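Local coordinates for protein thiol-disulfide oxidoreductase (Bacteroides thetaiotaomicron, PDB 3FW2) that is probably an oxidoreductase of thiols and disulfides, present here as the C-terminal thioredoxin-like domain of a TlpA-like family protein, at residues I114-L122 with K132-I143. Sequence-based numbering, arbitrary orientation. Where two conformers were deposited one is given.
Sequences IYKIPANIL and KNLRGEELKKKI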
ATOM      1  N   ILE A 114      -7.223  -5.392  -2.275  1.00 14.59           N
ATOM      2  CA  ILE A 114      -6.854  -4.521  -1.136  1.00 14.44           C
ATOM      3  C   ILE A 114      -6.504  -3.152  -1.719  1.00 15.61           C
ATOM      4  O   ILE A 114      -5.548  -3.001  -2.540  1.00 16.28           O
ATOM      5  CB  ILE A 114      -5.695  -5.134  -0.348  1.00 16.09           C
ATOM      6  CG1 ILE A 114      -6.105  -6.492   0.190  1.00 14.13           C
ATOM      7  CG2 ILE A 114      -5.247  -4.244   0.825  1.00 15.10           C
ATOM      8  CD1 ILE A 114      -7.306  -6.521   1.135  1.00 14.18           C
ATOM      9  N   TYR A 115      -7.325  -2.150  -1.391  1.00 13.07           N
ATOM     10  CA  TYR A 115      -7.101  -0.851  -1.957  1.00 11.81           C
ATOM     11  C   TYR A 115      -6.398   0.106  -1.025  1.00 11.34           C
ATOM     12  O   TYR A 115      -5.905   1.143  -1.457  1.00 10.14           O
ATOM     13  CB  TYR A 115      -8.421  -0.256  -2.452  1.00 12.45           C
ATOM     14  CG  TYR A 115      -9.486  -0.106  -1.423  1.00 13.99           C
ATOM     15  CD1 TYR A 115      -9.497   0.993  -0.547  1.00 14.00           C
ATOM     16  CD2 TYR A 115     -10.539  -1.040  -1.335  1.00 17.23           C
ATOM     17  CE1 TYR A 115     -10.555   1.154   0.416  1.00 15.86           C
ATOM     18  CE2 TYR A 115     -11.547  -0.889  -0.355  1.00 17.94           C
ATOM     19  CZ  TYR A 115     -11.559   0.201   0.471  1.00 17.24           C
ATOM     20  OH  TYR A 115     -12.564   0.369   1.403  1.00 24.30           O
ATOM     21  N   LYS A 116      -6.375  -0.258   0.248  1.00 10.12           N
ATOM     22  CA  LYS A 116      -5.651   0.465   1.265  1.00  9.73           C
ATOM     23  C   LYS A 116      -5.368  -0.458   2.429  1.00  9.67           C
ATOM     24  O   LYS A 116      -6.065  -1.479   2.620  1.00  9.78           O
ATOM     25  CB  LYS A 116      -6.406   1.747   1.691  1.00 11.55           C
ATOM     26  CG  LYS A 116      -7.578   1.561   2.605  1.00 19.86           C
ATOM     27  CD  LYS A 116      -8.233   2.959   3.149  1.00 25.49           C
ATOM     28  CE  LYS A 116      -7.190   3.960   3.617  1.00 29.75           C
ATOM     29  NZ  LYS A 116      -7.540   4.897   4.827  1.00 33.16           N
ATOM     30  N   ILE A 117      -4.366  -0.102   3.252  1.00  9.08           N
ATOM     31  CA  ILE A 117      -4.171  -0.798   4.533  1.00  9.81           C
ATOM     32  C   ILE A 117      -4.177   0.212   5.649  1.00  8.40           C
ATOM     33  O   ILE A 117      -3.813   1.365   5.446  1.00  8.65           O
ATOM     34  CB  ILE A 117      -2.901  -1.674   4.574  1.00  9.85           C
ATOM     35  CG1 ILE A 117      -1.713  -0.884   3.982  1.00  9.06           C
ATOM     36  CG2 ILE A 117      -3.164  -3.002   3.837  1.00 10.25           C
ATOM     37  CD1 ILE A 117      -0.285  -1.520   4.235  1.00 12.11           C
ATOM     38  N   PRO A 118      -4.653  -0.197   6.838  1.00  8.73           N
ATOM     39  CA  PRO A 118      -5.181  -1.505   7.169  1.00  7.97           C
ATOM     40  C   PRO A 118      -6.457  -1.853   6.465  1.00  8.90           C
ATOM     41  O   PRO A 118      -7.250  -0.957   6.048  1.00  9.30           O
ATOM     42  CB  PRO A 118      -5.457  -1.409   8.674  1.00  9.34           C
ATOM     43  CG  PRO A 118      -5.614   0.038   8.903  1.00 10.11           C
ATOM     44  CD  PRO A 118      -4.641   0.689   8.009  1.00  9.27           C
ATOM     45  N   ALA A 119      -6.724  -3.156   6.363  1.00  9.86           N
ATOM     46  CA  ALA A 119      -8.002  -3.647   5.849  1.00  9.79           C
ATOM     47  C   ALA A 119      -8.306  -4.914   6.608  1.00 10.53           C
ATOM     48  O   ALA A 119      -7.409  -5.508   7.194  1.00 10.55           O
ATOM     49  CB  ALA A 119      -7.887  -3.987   4.299  1.00  9.67           C
ATOM     50  N   ASN A 120      -9.570  -5.356   6.578  1.00  9.17           N
ATOM     51  CA  ASN A 120      -9.899  -6.686   7.074  1.00  9.70           C
ATOM     52  C   ASN A 120     -11.073  -7.321   6.312  1.00  8.41           C
ATOM     53  O   ASN A 120     -11.759  -6.678   5.493  1.00  9.58           O
ATOM     54  CB  ASN A 120     -10.090  -6.700   8.589  1.00  8.75           C
ATOM     55  CG  ASN A 120     -11.295  -5.945   9.029  1.00 11.59           C
ATOM     56  OD1 ASN A 120     -12.355  -6.112   8.450  1.00 12.35           O
ATOM     57  ND2 ASN A 120     -11.153  -5.142  10.108  1.00 12.09           N
ATOM     58  N   ILE A 121     -11.255  -8.607   6.536  1.00  9.64           N
ATOM     59  CA  ILE A 121     -12.315  -9.352   5.898  1.00 10.06           C
ATOM     60  C   ILE A 121     -12.690 -10.475   6.827  1.00  9.20           C
ATOM     61  O   ILE A 121     -11.818 -11.052   7.484  1.00 10.28           O
ATOM     62  CB  ILE A 121     -11.932  -9.837   4.477  1.00 11.51           C
ATOM     63  CG1 ILE A 121     -13.156 -10.440   3.769  1.00 10.61           C
ATOM     64  CG2 ILE A 121     -10.847 -10.901   4.514  1.00 11.28           C
ATOM     65  CD1 ILE A 121     -13.006 -10.611   2.250  1.00 12.22           C
ATOM     66  N   LEU A 122     -13.973 -10.786   6.884  1.00 10.73           N
ATOM     67  CA  LEU A 122     -14.512 -11.804   7.800  1.00 11.42           C
ATOM     68  C   LEU A 122     -15.167 -12.879   6.981  1.00 12.94           C
ATOM     69  O   LEU A 122     -16.007 -12.568   6.167  1.00 11.83           O
ATOM     70  CB  LEU A 122     -15.515 -11.167   8.738  1.00 13.06           C
ATOM     71  CG  LEU A 122     -16.234 -12.034   9.775  1.00 13.60           C
ATOM     72  CD1 LEU A 122     -15.192 -12.667  10.771  1.00 13.19           C
ATOM     73  CD2 LEU A 122     -17.249 -11.193  10.535  1.00 15.48           C
ATOM     74  N   LYS A 132     -16.482  -6.855   5.225  1.00 14.28           N
ATOM     75  CA  LYS A 132     -15.165  -6.297   5.006  1.00 15.59           C
ATOM     76  C   LYS A 132     -15.011  -5.000   5.777  1.00 14.83           C
ATOM     77  O   LYS A 132     -15.979  -4.193   5.890  1.00 15.16           O
ATOM     78  CB  LYS A 132     -14.946  -6.008   3.526  1.00 17.69           C
ATOM     79  CG  LYS A 132     -14.960  -7.225   2.636  1.00 21.14           C
ATOM     80  CD  LYS A 132     -15.208  -6.915   1.160  1.00 25.95           C
ATOM     81  CE  LYS A 132     -14.050  -6.201   0.546  1.00 28.09           C
ATOM     82  NZ  LYS A 132     -13.814  -6.630  -0.928  1.00 31.39           N
ATOM     83  N   ASN A 133     -13.788  -4.747   6.201  1.00 13.38           N
ATOM     84  CA  ASN A 133     -13.368  -3.468   6.758  1.00 13.32           C
ATOM     85  C   ASN A 133     -14.242  -3.059   7.955  1.00 14.69           C
ATOM     86  O   ASN A 133     -14.673  -1.933   8.080  1.00 15.90           O
ATOM     87  CB  ASN A 133     -13.277  -2.401   5.678  1.00 14.92           C
ATOM     88  CG  ASN A 133     -12.229  -2.758   4.634  1.00 14.69           C
ATOM     89  OD1 ASN A 133     -11.144  -3.241   5.020  1.00 13.47           O
ATOM     90  ND2 ASN A 133     -12.593  -2.686   3.328  1.00 15.75           N
ATOM     91  N   LEU A 134     -14.503  -4.020   8.823  1.00 16.13           N
ATOM     92  CA  LEU A 134     -15.295  -3.776  10.032  1.00 17.63           C
ATOM     93  C   LEU A 134     -14.418  -3.196  11.093  1.00 16.25           C
ATOM     94  O   LEU A 134     -13.263  -3.527  11.219  1.00 18.09           O
ATOM     95  CB  LEU A 134     -15.948  -5.048  10.563  1.00 20.14           C
ATOM     96  CG  LEU A 134     -16.986  -5.701   9.708  1.00 21.35           C
ATOM     97  CD1 LEU A 134     -17.454  -6.902  10.527  1.00 28.95           C
ATOM     98  CD2 LEU A 134     -18.109  -4.758   9.342  1.00 24.91           C
ATOM     99  N   ARG A 135     -14.975  -2.266  11.862  1.00 14.49           N
ATOM    100  CA  ARG A 135     -14.248  -1.574  12.891  0.60 13.57           C
ATOM    101  C   ARG A 135     -15.142  -1.312  14.093  1.00 12.12           C
ATOM    102  O   ARG A 135     -16.344  -1.355  13.983  1.00 10.57           O
ATOM    103  CB  ARG A 135     -13.760  -0.232  12.357  0.60 15.01           C
ATOM    104  CG  ARG A 135     -12.931  -0.296  11.046  0.60 17.85           C
ATOM    105  CD  ARG A 135     -12.462   1.079  10.580  0.60 23.86           C
ATOM    106  NE  ARG A 135     -13.087   2.165  11.341  0.60 29.93           N
ATOM    107  CZ  ARG A 135     -14.232   2.776  11.038  0.60 32.63           C
ATOM    108  NH1 ARG A 135     -14.956   2.446   9.957  0.60 36.54           N
ATOM    109  NH2 ARG A 135     -14.668   3.733  11.841  0.60 33.47           N
ATOM    110  N   GLY A 136     -14.501  -1.009  15.203  1.00 11.39           N
ATOM    111  CA  GLY A 136     -15.148  -0.472  16.391  1.00 12.40           C
ATOM    112  C   GLY A 136     -16.243  -1.373  16.888  1.00 11.31           C
ATOM    113  O   GLY A 136     -16.102  -2.611  16.869  1.00 12.04           O
ATOM    114  N   GLU A 137     -17.349  -0.758  17.302  1.00 11.43           N
ATOM    115  CA  GLU A 137     -18.487  -1.521  17.850  1.00 11.01           C
ATOM    116  C   GLU A 137     -19.082  -2.485  16.862  1.00 11.68           C
ATOM    117  O   GLU A 137     -19.534  -3.534  17.264  1.00 11.32           O
ATOM    118  CB  GLU A 137     -19.587  -0.625  18.420  1.00 11.69           C
ATOM    119  CG  GLU A 137     -19.148   0.293  19.553  1.00 13.78           C
ATOM    120  CD  GLU A 137     -18.579  -0.464  20.749  1.00 18.17           C
ATOM    121  OE1 GLU A 137     -19.294  -1.332  21.296  1.00 21.83           O
ATOM    122  OE2 GLU A 137     -17.407  -0.224  21.117  1.00 20.16           O
ATOM    123  N   GLU A 138     -19.124  -2.127  15.585  1.00 10.68           N
ATOM    124  CA  GLU A 138     -19.685  -2.992  14.590  1.00 12.65           C
ATOM    125  C   GLU A 138     -18.877  -4.320  14.502  1.00 13.50           C
ATOM    126  O   GLU A 138     -19.447  -5.420  14.411  1.00 12.91           O
ATOM    127  CB  GLU A 138     -19.738  -2.337  13.226  1.00 12.63           C
ATOM    128  CG  GLU A 138     -20.437  -3.263  12.228  1.00 16.92           C
ATOM    129  CD  GLU A 138     -20.701  -2.697  10.894  1.00 22.22           C
ATOM    130  OE1 GLU A 138     -19.928  -1.847  10.373  1.00 20.30           O
ATOM    131  OE2 GLU A 138     -21.726  -3.171  10.343  1.00 27.07           O
ATOM    132  N   LEU A 139     -17.565  -4.198  14.528  1.00 13.07           N
ATOM    133  CA  LEU A 139     -16.709  -5.425  14.527  1.00 13.68           C
ATOM    134  C   LEU A 139     -16.962  -6.242  15.778  1.00 13.64           C
ATOM    135  O   LEU A 139     -17.144  -7.485  15.713  1.00 13.79           O
ATOM    136  CB  LEU A 139     -15.250  -5.030  14.413  1.00 14.18           C
ATOM    137  CG  LEU A 139     -14.207  -6.160  14.575  1.00 15.87           C
ATOM    138  CD1 LEU A 139     -14.451  -7.202  13.511  1.00 17.73           C
ATOM    139  CD2 LEU A 139     -12.811  -5.514  14.515  1.00 18.18           C
ATOM    140  N   LYS A 140     -16.935  -5.576  16.921  1.00 12.48           N
ATOM    141  CA  LYS A 140     -17.220  -6.258  18.167  1.00 14.30           C
ATOM    142  C   LYS A 140     -18.515  -7.069  18.138  1.00 14.57           C
ATOM    143  O   LYS A 140     -18.543  -8.278  18.487  1.00 14.87           O
ATOM    144  CB  LYS A 140     -17.172  -5.303  19.343  1.00 14.57           C
ATOM    145  CG  LYS A 140     -15.805  -4.657  19.657  1.00 18.18           C
ATOM    146  CD  LYS A 140     -15.931  -3.950  21.009  1.00 24.03           C
ATOM    147  CE  LYS A 140     -15.401  -2.540  21.076  1.00 28.01           C
ATOM    148  NZ  LYS A 140     -15.898  -1.934  22.365  1.00 24.96           N
ATOM    149  N   LYS A 141     -19.558  -6.445  17.629  1.00 13.48           N
ATOM    150  CA  LYS A 141     -20.862  -7.058  17.576  0.60 13.95           C
ATOM    151  C   LYS A 141     -20.917  -8.231  16.604  1.00 13.22           C
ATOM    152  O   LYS A 141     -21.517  -9.261  16.900  1.00 14.15           O
ATOM    153  CB  LYS A 141     -21.905  -6.013  17.158  0.60 14.08           C
ATOM    154  CG  LYS A 141     -23.314  -6.577  17.066  0.60 15.68           C
ATOM    155  CD  LYS A 141     -23.766  -7.253  18.370  0.60 20.05           C
ATOM    156  CE  LYS A 141     -24.541  -6.332  19.298  0.60 22.32           C
ATOM    157  NZ  LYS A 141     -25.475  -7.143  20.113  0.60 21.39           N
ATOM    158  N   LYS A 142     -20.262  -8.103  15.463  1.00 13.15           N
ATOM    159  CA  LYS A 142     -20.291  -9.186  14.489  0.60 14.10           C
ATOM    160  C   LYS A 142     -19.596 -10.435  15.041  1.00 13.61           C
ATOM    161  O   LYS A 142     -20.135 -11.562  14.889  1.00 15.50           O
ATOM    162  CB  LYS A 142     -19.651  -8.789  13.195  0.60 13.92           C
ATOM    163  CG  LYS A 142     -19.882  -9.824  12.091  0.60 17.00           C
ATOM    164  CD  LYS A 142     -21.342  -9.815  11.576  0.60 20.64           C
ATOM    165  CE  LYS A 142     -21.429 -10.488  10.201  0.60 20.98           C
ATOM    166  NZ  LYS A 142     -22.833 -10.678   9.721  0.60 24.86           N
ATOM    167  N   ILE A 143     -18.461 -10.244  15.719  1.00 14.11           N
ATOM    168  CA  ILE A 143     -17.740 -11.365  16.341  1.00 14.56           C
ATOM    169  C   ILE A 143     -18.566 -11.952  17.475  1.00 15.53           C
ATOM    170  O   ILE A 143     -18.767 -13.187  17.555  1.00 15.48           O
ATOM    171  CB  ILE A 143     -16.338 -11.009  16.851  1.00 14.98           C
ATOM    172  CG1 ILE A 143     -15.463 -10.419  15.729  1.00 16.90           C
ATOM    173  CG2 ILE A 143     -15.664 -12.237  17.534  1.00 15.64           C
ATOM    174  CD1 ILE A 143     -15.389 -11.199  14.452  1.00 17.10           C
TER
HETATM  175  O   HOH W   1      -9.201  -0.916   4.026  1.00 20.90           O
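Lys-132 pairs with Ile-121 as the last antiparallel, non-hydrogen-bonded pair before the strand gives way to a loop; its methylenes lie alongside the isoleucine, Lys-132 CG to Ile-121 CG1 3.9 Å, and its long chain carries the amine on to the carbonyl of Ser-5. Asn-133, at positive phi (56°), which asparagine tolerates well, turns the chain off the sheet. Asn-133 N donates to Asn-120 O (2.9 Å) from above the carbonyl plane, while Asn-133 OD1 accepts a hydrogen bond from Asn-120 N (3.1 Å), standing in for a strand carbonyl. Leu-134 N donates to Asn-120 OD1 (3.0 Å), and Asn-120 ND2 probably returns a bond to Leu-134 O; chi1 of 68° brings the Asn-120 amide to the departing chain. The buried, apolar side chain of Leu-134 meets Leu-122, CD1 to CD2 4.3 Å. Further on, in the modelled conformer, the methylenes of Lys-142 lie near Leu-122. Ile-143 CD1 meets Leu-122 CD1 at 4.0 Å, both branched, apolar residues suiting the buried space between sheet and helix. Thus the connection from edge strand 129-132 to C-terminal helix 136-149 of the thioredoxin fold is tied to strand 119-123, which pairs on its other side with strand 35-41, while Leu-139 and Ile-143 pack against helix 48-64.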